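Local structure of ATP-dependent DNA helicase RecQ (Porphyromonas gingivalis, 3IUO) at residues B[80-83]-B[84-88]; B[93-96]-B[97-100]. The protein probably couples ATP hydrolysis to the unwinding of duplex DNA by translocating in the 3'-5' direction, this chain being its C-terminal domain. One frame throughout, in Å; residues are numbered along the deposited sequence.

Interaction 1: B[80-83]-B[84-88]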
ATOM      1  N   ASP B  80     -15.641  10.393   3.262  1.00 13.53           N
ATOM      2  CA  ASP B  80     -14.773  10.827   2.170  1.00 12.93           C
ATOM      3  C   ASP B  80     -13.452  10.048   2.109  1.00 12.28           C
ATOM      4  O   ASP B  80     -13.028   9.640   1.037  1.00 11.63           O
ATOM      5  CB  ASP B  80     -14.535  12.333   2.238  1.00 13.72           C
ATOM      6  CG  ASP B  80     -15.807  13.127   1.968  1.00 16.12           C
ATOM      7  OD1 ASP B  80     -16.711  12.605   1.276  1.00 18.92           O
ATOM      8  OD2 ASP B  80     -15.919  14.274   2.445  1.00 20.64           O
ATOM      9  N   ILE B  81     -12.833   9.817   3.263  1.00 11.63           N
ATOM     10  CA  ILE B  81     -11.594   9.051   3.293  1.00 11.25           C
ATOM     11  C   ILE B  81     -11.869   7.587   2.923  1.00 11.19           C
ATOM     12  O   ILE B  81     -11.100   6.982   2.186  1.00 10.99           O
ATOM     13  CB  ILE B  81     -10.887   9.150   4.675  1.00 11.09           C
ATOM     14  CG1 ILE B  81     -10.506  10.607   4.991  1.00 10.39           C
ATOM     15  CG2 ILE B  81      -9.618   8.306   4.694  1.00 11.93           C
ATOM     16  CD1 ILE B  81     -10.273  10.824   6.480  1.00 12.68           C
ATOM     17  N   PHE B  82     -12.984   7.032   3.411  1.00 11.77           N
ATOM     18  CA  PHE B  82     -13.322   5.620   3.143  1.00 11.60           C
ATOM     19  C   PHE B  82     -13.523   5.476   1.636  1.00 11.05           C
ATOM     20  O   PHE B  82     -13.049   4.508   1.010  1.00 10.52           O
ATOM     21  CB  PHE B  82     -14.561   5.228   3.974  1.00 12.33           C
ATOM     22  CG  PHE B  82     -14.742   3.734   4.249  1.00 13.61           C
ATOM     23  CD1 PHE B  82     -13.694   2.860   4.380  1.00 13.82           C
ATOM     24  CD2 PHE B  82     -16.027   3.243   4.502  1.00 16.13           C
ATOM     25  CE1 PHE B  82     -13.921   1.465   4.653  1.00 12.83           C
ATOM     26  CE2 PHE B  82     -16.254   1.888   4.798  1.00 16.19           C
ATOM     27  CZ  PHE B  82     -15.182   0.999   4.862  1.00 16.19           C
ATOM     28  N   GLU B  83     -14.246   6.434   1.048  1.00 11.97           N
ATOM     29  CA  GLU B  83     -14.461   6.426  -0.396  1.00 11.75           C
ATOM     30  C   GLU B  83     -13.164   6.520  -1.174  1.00 12.52           C
ATOM     31  O   GLU B  83     -12.980   5.807  -2.185  1.00 12.62           O
ATOM     32  CB  GLU B  83     -15.396   7.544  -0.835  1.00 12.25           C
ATOM     33  CG  GLU B  83     -16.045   7.212  -2.146  1.00 16.92           C
ATOM     34  CD  GLU B  83     -17.148   6.119  -2.034  1.00 21.16           C
ATOM     35  OE1 GLU B  83     -17.512   5.670  -0.909  1.00 23.86           O
ATOM     36  OE2 GLU B  83     -17.675   5.715  -3.095  1.00 25.37           O
ATOM     37  N   TYR B  84     -12.248   7.364  -0.695  1.00 11.49           N
ATOM     38  CA  TYR B  84     -10.915   7.411  -1.284  1.00 11.56           C
ATOM     39  C   TYR B  84     -10.278   6.009  -1.325  1.00 11.88           C
ATOM     40  O   TYR B  84      -9.794   5.566  -2.381  1.00 11.77           O
ATOM     41  CB  TYR B  84      -9.995   8.405  -0.543  1.00 12.27           C
ATOM     42  CG  TYR B  84      -8.570   8.184  -0.936  1.00 11.79           C
ATOM     43  CD1 TYR B  84      -8.056   8.763  -2.097  1.00 11.69           C
ATOM     44  CD2 TYR B  84      -7.761   7.300  -0.204  1.00 12.07           C
ATOM     45  CE1 TYR B  84      -6.742   8.484  -2.524  1.00 11.34           C
ATOM     46  CE2 TYR B  84      -6.466   7.010  -0.606  1.00 13.05           C
ATOM     47  CZ  TYR B  84      -5.951   7.611  -1.750  1.00 13.72           C
ATOM     48  OH  TYR B  84      -4.674   7.339  -2.144  1.00 15.44           O
ATOM     49  N   PHE B  85     -10.311   5.289  -0.211  1.00 10.85           N
ATOM     50  CA  PHE B  85      -9.685   3.961  -0.217  1.00 11.77           C
ATOM     51  C   PHE B  85     -10.401   2.964  -1.128  1.00 11.08           C
ATOM     52  O   PHE B  85      -9.770   2.157  -1.851  1.00 11.43           O
ATOM     53  CB  PHE B  85      -9.495   3.435   1.219  1.00 11.32           C
ATOM     54  CG  PHE B  85      -8.320   4.077   1.920  1.00 11.72           C
ATOM     55  CD1 PHE B  85      -7.011   3.797   1.480  1.00 12.59           C
ATOM     56  CD2 PHE B  85      -8.522   4.979   2.956  1.00 12.66           C
ATOM     57  CE1 PHE B  85      -5.907   4.431   2.087  1.00 12.79           C
ATOM     58  CE2 PHE B  85      -7.428   5.605   3.592  1.00 11.73           C
ATOM     59  CZ  PHE B  85      -6.122   5.320   3.162  1.00 13.10           C
ATOM     60  N   LYS B  86     -11.730   3.013  -1.124  1.00 11.22           N
ATOM     61  CA  LYS B  86     -12.496   2.127  -1.978  1.00 11.22           C
ATOM     62  C   LYS B  86     -12.164   2.303  -3.449  1.00 11.41           C
ATOM     63  O   LYS B  86     -12.186   1.337  -4.190  1.00 12.12           O
ATOM     64  CB  LYS B  86     -14.000   2.338  -1.774  1.00 12.06           C
ATOM     65  CG  LYS B  86     -14.476   1.750  -0.495  1.00 13.58           C
ATOM     66  CD  LYS B  86     -15.934   2.148  -0.246  1.00 16.95           C
ATOM     67  CE  LYS B  86     -16.529   1.344   0.879  1.00 21.89           C
ATOM     68  NZ  LYS B  86     -15.866   1.772   2.113  1.00 22.81           N
ATOM     69  N   GLU B  87     -11.874   3.546  -3.846  1.00 11.68           N
ATOM     70  CA  GLU B  87     -11.570   3.880  -5.234  1.00 12.31           C
ATOM     71  C   GLU B  87     -10.082   3.839  -5.583  1.00 12.46           C
ATOM     72  O   GLU B  87      -9.722   3.937  -6.731  1.00 13.27           O
ATOM     73  CB  GLU B  87     -12.153   5.248  -5.604  1.00 14.00           C
ATOM     74  CG  GLU B  87     -13.688   5.263  -5.529  1.00 16.40           C
ATOM     75  CD  GLU B  87     -14.367   4.180  -6.388  1.00 23.35           C
ATOM     76  OE1 GLU B  87     -15.271   3.477  -5.866  1.00 25.47           O
ATOM     77  OE2 GLU B  87     -14.016   4.021  -7.583  1.00 25.00           O
ATOM     78  N   SER B  88      -9.241   3.711  -4.568  1.00 12.68           N
ATOM     79  CA  SER B  88      -7.791   3.747  -4.794  1.00 12.98           C
ATOM     80  C   SER B  88      -7.273   2.463  -5.437  1.00 12.60           C
ATOM     81  O   SER B  88      -7.940   1.408  -5.434  1.00 13.47           O
ATOM     82  CB  SER B  88      -7.081   3.985  -3.457  1.00 13.11           C
ATOM     83  OG  SER B  88      -7.194   2.821  -2.646  1.00 18.13           O
TER
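Ile-81 and Phe-85, one helical turn apart, lie side by side and point the same way: methyl CG2 of Ile-81 meets CE2 of Phe-85 at 3.6 Å. With CG2 of Ile-81 anti to the backbone N, that methyl is turned to the ring. Tyr-84 packs on the same ring, its CD2 3.8 Å above the centre of the Phe-85 face. This dense side continues onto Val-112 and Arg-113 of helix 106-121 and Ala-96 of helix 93-100. At its margin the ammonium of Lys-86 lies over one face of Phe-82, a cation-pi contact whose modelled closeness is doubtful. The solvent side, with Glu-83, Lys-86 and Glu-87, is looser: Glu-83 OE1 is 3.9 Å from Lys-86 CD, and Glu-83 OE2 lies 4.3 Å from Glu-87 OE1, a like-charge approach that Lys-86 NZ, 5.2 Å from Glu-83 OE1, may partly offset. Backbone N of Tyr-84, Phe-85, Lys-86 and Glu-87 bonds to O of Asp-80, Ile-81, Phe-82 and Glu-83; beyond them Ser-88 N and OG both bond to Phe-85 O. Ile-81 and Phe-85 inward, Phe-82 and Tyr-84 at the margins, charges outward: helix 75-87 ends here as an amphipathic helix of an all-helical domain.

Interaction 2: B[93-96]-B[97-100]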
ATOM      1  N   LEU B  93      -0.080   4.950   2.524  1.00 11.36           N
ATOM      2  CA  LEU B  93      -0.338   6.183   3.263  1.00 11.87           C
ATOM      3  C   LEU B  93       0.228   7.394   2.520  1.00 11.49           C
ATOM      4  O   LEU B  93      -0.395   8.447   2.499  1.00 12.16           O
ATOM      5  CB  LEU B  93       0.251   6.137   4.686  1.00 11.83           C
ATOM      6  CG  LEU B  93      -0.003   7.361   5.586  1.00 13.81           C
ATOM      7  CD1 LEU B  93      -1.488   7.641   5.818  1.00 17.08           C
ATOM      8  CD2 LEU B  93       0.710   7.268   6.941  1.00 13.50           C
ATOM      9  N   GLU B  94       1.404   7.223   1.919  1.00 12.32           N
ATOM     10  CA  GLU B  94       2.050   8.299   1.136  1.00 11.98           C
ATOM     11  C   GLU B  94       1.142   8.803   0.022  1.00 11.33           C
ATOM     12  O   GLU B  94       0.968  10.023  -0.152  1.00 11.04           O
ATOM     13  CB  GLU B  94       3.412   7.866   0.562  1.00 12.04           C
ATOM     14  CG  GLU B  94       4.171   9.006  -0.144  1.00 15.79           C
ATOM     15  CD  GLU B  94       5.583   8.629  -0.612  1.00 20.71           C
ATOM     16  OE1 GLU B  94       6.247   7.806   0.051  1.00 23.91           O
ATOM     17  OE2 GLU B  94       6.039   9.186  -1.639  1.00 24.04           O
ATOM     18  N   GLU B  95       0.539   7.879  -0.720  1.00 10.60           N
ATOM     19  CA  GLU B  95      -0.371   8.279  -1.792  1.00 10.11           C
ATOM     20  C   GLU B  95      -1.641   8.903  -1.247  1.00 10.50           C
ATOM     21  O   GLU B  95      -2.122   9.911  -1.791  1.00 11.06           O
ATOM     22  CB  GLU B  95      -0.685   7.101  -2.716  1.00  9.97           C
ATOM     23  CG  GLU B  95       0.541   6.583  -3.458  1.00 11.93           C
ATOM     24  CD  GLU B  95       1.183   7.599  -4.389  1.00 14.92           C
ATOM     25  OE1 GLU B  95       0.440   8.277  -5.150  1.00 11.83           O
ATOM     26  OE2 GLU B  95       2.440   7.683  -4.380  1.00 13.20           O
ATOM     27  N   ALA B  96      -2.159   8.343  -0.137  1.00  9.81           N
ATOM     28  CA  ALA B  96      -3.360   8.905   0.497  1.00  9.44           C
ATOM     29  C   ALA B  96      -3.125  10.356   0.937  1.00 10.13           C
ATOM     30  O   ALA B  96      -3.964  11.220   0.700  1.00 10.87           O
ATOM     31  CB  ALA B  96      -3.822   8.040   1.688  1.00  8.48           C
HETATM   32  N   MSE B  97      -1.978  10.602   1.559  1.00 10.37           N
HETATM   33  CA  MSE B  97      -1.574  11.958   2.006  1.00 11.73           C
HETATM   34  C   MSE B  97      -1.454  12.954   0.842  1.00 11.50           C
HETATM   35  O   MSE B  97      -1.801  14.133   0.991  1.00 11.86           O
HETATM   36  CB  MSE B  97      -0.248  11.901   2.782  1.00 12.31           C
HETATM   37  CG  MSE B  97      -0.298  11.301   4.171  1.00 15.77           C
HETATM   38 SE   MSE B  97      -1.293  12.429   5.373  1.00 28.07          SE
HETATM   39  CE  MSE B  97      -0.111  13.999   5.477  1.00 24.86           C
ATOM     40  N   GLN B  98      -0.932  12.484  -0.295  1.00 11.88           N
ATOM     41  CA  GLN B  98      -0.789  13.315  -1.494  1.00 12.43           C
ATOM     42  C   GLN B  98      -2.173  13.707  -1.982  1.00 11.79           C
ATOM     43  O   GLN B  98      -2.412  14.855  -2.377  1.00 11.14           O
ATOM     44  CB  GLN B  98      -0.048  12.517  -2.564  1.00 13.01           C
ATOM     45  CG  GLN B  98       0.334  13.266  -3.822  1.00 15.06           C
ATOM     46  CD  GLN B  98       0.974  12.335  -4.820  1.00 18.03           C
ATOM     47  OE1 GLN B  98       2.201  12.261  -4.913  1.00 19.15           O
ATOM     48  NE2 GLN B  98       0.148  11.590  -5.557  1.00 16.49           N
ATOM     49  N   GLU B  99      -3.094  12.750  -1.923  1.00 11.54           N
ATOM     50  CA  GLU B  99      -4.439  12.975  -2.439  1.00 11.88           C
ATOM     51  C   GLU B  99      -5.365  13.674  -1.434  1.00 11.25           C
ATOM     52  O   GLU B  99      -6.227  14.470  -1.841  1.00 12.06           O
ATOM     53  CB  GLU B  99      -5.054  11.665  -2.952  1.00 11.73           C
ATOM     54  CG  GLU B  99      -4.254  10.933  -4.078  1.00 13.24           C
ATOM     55  CD  GLU B  99      -3.950  11.810  -5.304  1.00 17.32           C
ATOM     56  OE1 GLU B  99      -4.813  12.616  -5.692  1.00 16.66           O
ATOM     57  OE2 GLU B  99      -2.851  11.674  -5.893  1.00 17.22           O
ATOM     58  N   LEU B 100      -5.154  13.425  -0.136  1.00 10.91           N
ATOM     59  CA  LEU B 100      -6.080  13.872   0.929  1.00 10.47           C
ATOM     60  C   LEU B 100      -5.513  14.832   1.999  1.00 10.94           C
ATOM     61  O   LEU B 100      -6.272  15.326   2.829  1.00 10.98           O
ATOM     62  CB  LEU B 100      -6.669  12.675   1.670  1.00 10.39           C
ATOM     63  CG  LEU B 100      -7.400  11.573   0.903  1.00  8.54           C
ATOM     64  CD1 LEU B 100      -7.527  10.335   1.786  1.00  9.63           C
ATOM     65  CD2 LEU B 100      -8.769  12.026   0.423  1.00  8.45           C
TER
HETATM   66  O   HOH W   1      -2.163   8.574  -5.806  1.00 12.34           O
HETATM   67  O   HOH W   2       1.289   9.073  -7.465  1.00 18.18           O
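Glu-95 OE1 accepts hydrogen bonds from two waters, at 2.7 Å from water 1 and 2.6 Å from water 2, and through them meets the next helical turn. Water 1 also donates to Glu-99 OE2, at 3.2 Å, so a single molecule bridges two carboxylates whose oxygens OE1 of Glu-95 and OE2 of Glu-99 are 4.8 Å apart. Water 2 also accepts a weak bond from Gln-98 NE2. The same amide nitrogen donates to Glu-99 OE2 at 3.0 Å with a fairly straight N-H angle of 160°; that bond lies close to the plane of the amide and arrives on the anti side of OE2, tilted out of the carboxylate plane. Glu-95 is bent at its second torsion (chi2 -62°), which curls its carboxylate back alongside the extended Gln-98, the two flat groups standing almost perpendicular, 89° apart. Glu-95 also packs on Tyr-58 of the second subunit. Round the helix the character changes. Leu-93 and selenomethionine Met-97 run side by side, CD1 of Leu-93 being 4.2 Å from CG of Met-97, and both rest on Ile-109 of helix 106-121. Two acidic side chains of one helix face are thus linked by a shared water, while the amide of Gln-98 donates to Glu-99, which probably eases the repulsion between their charges without a direct basic partner in these two segments.

From the N terminus, the chain passes through helices 15-30, 35-41, 46-58 and 66-72 before reaching helix 75-87, the site of interaction 1. Residues 88-92 then lead into helix 93-100, the site of interaction 2, where Ser-92 OG bonds to Glu-95 N. Each contact is local to its own helix, so neither closes a long loop, and the two follow in series without nesting or crossing. Their centres are 11 Å apart, and Tyr-84 joins them: its OH lies 3.3 Å from Ala-96 CA, and its ring packs on Glu-99 and Leu-100. The last helix, 106-121, touches both, tying the three C-terminal helices together.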